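Local structure of hypoxanthine phosphoribosyltransferase (Bacillus anthracis, 4QYI) at residues S68-G73 with K81-K86. The protein probably catalyses the magnesium-dependent transfer of a phosphoribosyl group from PRPP to hypoxanthine, yielding IMP in purine salvage. Sequence-based numbering, arbitrary orientation.
Sequences SASSYG and KVKLLK
Ser68-Ser71 and Val82-Leu84 run antiparallel as neighbouring strands, with their N-to-C directions 144° apart. Ser70 and Lys83 form a hydrogen-bonded pair, each backbone N donating to the other's O over 2.8 Å. A classic beta bulge follows, where Leu85 and Lys86 both face Ser68. Ser68 O takes both of their amides, from the same face of its carbonyl plane. The bond from Leu85 N to Ser68 O is the shorter, at 2.7 Å, but also the more bent. Ser68 N returns a nearly straight bond to Lys86 O. Strand 82-84 is an edge strand of the mixed sheet in this phosphoribosyltransferase fold. Helix 74-79 connects it to strand 62-71, in a region that probably corresponds to the mobile loop that closes over the active site in related enzymes.

Ala69 and Val82 share the sheet face that looks to helix 108-118. Ala69 CB meets Val82 CG2 at 3.7 Å, while Val82 also packs on Thr109 and Phe112 of that helix. On the other face, Leu85 lies over the small serines. Leu85 CD1 touches Ser70 CB at 3.6 Å. Lys86 CB lies beside Ser68 CB, and Lys86 NZ forms a salt bridge with Asp89.

Beyond the strand pairing, the Tyr72 ring lies across Lys81-Lys83. Lys81 O approaches the ring edge, and Lys83 CB packs against Tyr72 CZ at 3.5 Å. The chain of Lys81 crosses the ring at about a right angle, with Lys81 CE 3.6 Å from Tyr72 CD2. The bend at its chi3 (78°) helps bring the ammonium group over the face. This is a cation-pi contact, with Lys81 NZ 4.9 Å from the Tyr72 ring centroid and 19° off the ring normal.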
ATOM      1  N   SER D  68     -10.969   3.748  -2.180  1.00 43.87           N
ATOM      2  CA  SER D  68     -11.459   3.514  -0.825  1.00 46.42           C
ATOM      3  C   SER D  68     -12.964   3.774  -0.818  1.00 45.32           C
ATOM      4  O   SER D  68     -13.446   4.813  -1.322  1.00 42.17           O
ATOM      5  CB  SER D  68     -10.734   4.423   0.183  1.00 50.11           C
ATOM      6  OG  SER D  68     -11.291   4.272   1.473  1.00 58.65           O
ATOM      7  N   ALA D  69     -13.707   2.873  -0.198  1.00 45.52           N
ATOM      8  CA  ALA D  69     -15.156   2.971  -0.153  1.00 48.31           C
ATOM      9  C   ALA D  69     -15.650   2.594   1.227  1.00 52.02           C
ATOM     10  O   ALA D  69     -15.085   1.719   1.839  1.00 51.67           O
ATOM     11  CB  ALA D  69     -15.738   2.014  -1.175  1.00 53.73           C
ATOM     12  N   SER D  70     -16.674   3.272   1.738  1.00 53.37           N
ATOM     13  CA  SER D  70     -17.197   2.893   3.053  1.00 57.32           C
ATOM     14  C   SER D  70     -18.675   2.566   2.973  1.00 56.09           C
ATOM     15  O   SER D  70     -19.402   2.965   2.063  1.00 51.89           O
ATOM     16  CB  SER D  70     -16.931   3.971   4.114  1.00 59.18           C
ATOM     17  OG  SER D  70     -17.598   5.173   3.780  1.00 60.00           O
ATOM     18  N   SER D  71     -19.123   1.839   3.974  1.00 60.06           N
ATOM     19  CA  SER D  71     -20.491   1.400   4.040  1.00 59.12           C
ATOM     20  C   SER D  71     -21.468   2.478   4.450  1.00 62.06           C
ATOM     21  O   SER D  71     -21.120   3.420   5.173  1.00 65.60           O
ATOM     22  CB  SER D  71     -20.589   0.263   5.055  1.00 62.62           C
ATOM     23  OG  SER D  71     -21.946  -0.014   5.277  1.00 64.13           O
ATOM     24  N   TYR D  72     -22.696   2.342   3.965  1.00 61.44           N
ATOM     25  CA  TYR D  72     -23.768   3.235   4.352  1.00 63.38           C
ATOM     26  C   TYR D  72     -24.579   2.589   5.483  1.00 70.03           C
ATOM     27  O   TYR D  72     -25.504   3.197   5.986  1.00 76.49           O
ATOM     28  CB  TYR D  72     -24.714   3.543   3.185  1.00 60.25           C
ATOM     29  CG  TYR D  72     -24.216   4.568   2.182  1.00 54.06           C
ATOM     30  CD1 TYR D  72     -24.275   5.925   2.467  1.00 53.81           C
ATOM     31  CD2 TYR D  72     -23.760   4.188   0.932  1.00 51.43           C
ATOM     32  CE1 TYR D  72     -23.832   6.880   1.555  1.00 50.83           C
ATOM     33  CE2 TYR D  72     -23.315   5.136   0.015  1.00 48.83           C
ATOM     34  CZ  TYR D  72     -23.354   6.491   0.328  1.00 48.23           C
ATOM     35  OH  TYR D  72     -22.931   7.456  -0.591  1.00 45.58           O
ATOM     36  N   GLY D  73     -24.246   1.364   5.874  1.00 75.81           N
ATOM     37  CA  GLY D  73     -24.998   0.658   6.941  1.00 83.85           C
ATOM     38  C   GLY D  73     -25.652  -0.610   6.399  1.00 89.96           C
ATOM     39  O   GLY D  73     -25.019  -1.353   5.637  1.00 88.70           O
ATOM     40  N   LYS D  81     -24.180  -0.959  -1.956  1.00 51.52           N
ATOM     41  CA  LYS D  81     -24.080   0.483  -2.134  1.00 50.03           C
ATOM     42  C   LYS D  81     -23.084   0.994  -1.122  1.00 50.29           C
ATOM     43  O   LYS D  81     -23.245   0.758   0.087  1.00 51.68           O
ATOM     44  CB  LYS D  81     -25.429   1.128  -1.910  1.00 49.69           C
ATOM     45  CG  LYS D  81     -25.479   2.601  -2.225  1.00 48.12           C
ATOM     46  CD  LYS D  81     -26.841   3.193  -1.903  1.00 49.23           C
ATOM     47  CE  LYS D  81     -27.051   3.457  -0.430  1.00 48.28           C
ATOM     48  NZ  LYS D  81     -28.264   4.295  -0.187  1.00 47.17           N
ATOM     49  N   VAL D  82     -22.019   1.613  -1.610  1.00 46.63           N
ATOM     50  CA  VAL D  82     -20.982   2.183  -0.763  1.00 45.49           C
ATOM     51  C   VAL D  82     -20.676   3.607  -1.177  1.00 45.34           C
ATOM     52  O   VAL D  82     -20.909   4.008  -2.325  1.00 43.34           O
ATOM     53  CB  VAL D  82     -19.642   1.406  -0.810  1.00 46.17           C
ATOM     54  CG1 VAL D  82     -19.748   0.080  -0.079  1.00 49.40           C
ATOM     55  CG2 VAL D  82     -19.145   1.234  -2.255  1.00 46.49           C
ATOM     56  N   LYS D  83     -20.155   4.361  -0.222  1.00 46.18           N
ATOM     57  CA  LYS D  83     -19.773   5.740  -0.417  1.00 48.46           C
ATOM     58  C   LYS D  83     -18.318   5.778  -0.857  1.00 50.27           C
ATOM     59  O   LYS D  83     -17.448   5.189  -0.205  1.00 49.73           O
ATOM     60  CB  LYS D  83     -19.931   6.487   0.891  1.00 52.00           C
ATOM     61  CG  LYS D  83     -19.535   7.944   0.833  1.00 51.61           C
ATOM     62  CD  LYS D  83     -20.197   8.702   1.984  1.00 52.30           C
ATOM     63  CE  LYS D  83     -19.500   8.586   3.302  1.00 50.38           C
ATOM     64  NZ  LYS D  83     -20.357   9.189   4.373  1.00 53.40           N
ATOM     65  N   LEU D  84     -18.038   6.403  -1.992  1.00 44.79           N
ATOM     66  CA  LEU D  84     -16.660   6.508  -2.412  1.00 45.19           C
ATOM     67  C   LEU D  84     -15.935   7.513  -1.570  1.00 45.14           C
ATOM     68  O   LEU D  84     -16.285   8.680  -1.579  1.00 47.46           O
ATOM     69  CB  LEU D  84     -16.557   6.942  -3.856  1.00 44.16           C
ATOM     70  CG  LEU D  84     -17.140   5.948  -4.825  1.00 44.72           C
ATOM     71  CD1 LEU D  84     -16.878   6.418  -6.235  1.00 48.04           C
ATOM     72  CD2 LEU D  84     -16.521   4.585  -4.618  1.00 47.57           C
ATOM     73  N   LEU D  85     -14.941   7.059  -0.810  1.00 44.34           N
ATOM     74  CA  LEU D  85     -14.162   7.964   0.035  1.00 43.48           C
ATOM     75  C   LEU D  85     -12.988   8.515  -0.701  1.00 42.92           C
ATOM     76  O   LEU D  85     -12.578   9.642  -0.474  1.00 41.32           O
ATOM     77  CB  LEU D  85     -13.632   7.239   1.273  1.00 44.53           C
ATOM     78  CG  LEU D  85     -14.692   6.775   2.249  1.00 50.53           C
ATOM     79  CD1 LEU D  85     -14.041   6.028   3.431  1.00 50.18           C
ATOM     80  CD2 LEU D  85     -15.483   7.968   2.748  1.00 50.37           C
ATOM     81  N   LYS D  86     -12.407   7.692  -1.564  1.00 46.52           N
ATOM     82  CA  LYS D  86     -11.288   8.124  -2.395  1.00 45.59           C
ATOM     83  C   LYS D  86     -11.484   7.462  -3.742  1.00 43.47           C
ATOM     84  O   LYS D  86     -11.441   6.216  -3.875  1.00 45.45           O
ATOM     85  CB  LYS D  86      -9.932   7.731  -1.809  1.00 48.58           C
ATOM     86  CG  LYS D  86      -8.734   8.141  -2.684  1.00 51.59           C
ATOM     87  CD  LYS D  86      -8.580   9.653  -2.761  1.00 59.17           C
ATOM     88  CE  LYS D  86      -7.397  10.086  -3.630  1.00 64.19           C
ATOM     89  NZ  LYS D  86      -7.521   9.789  -5.098  1.00 61.28           N
TER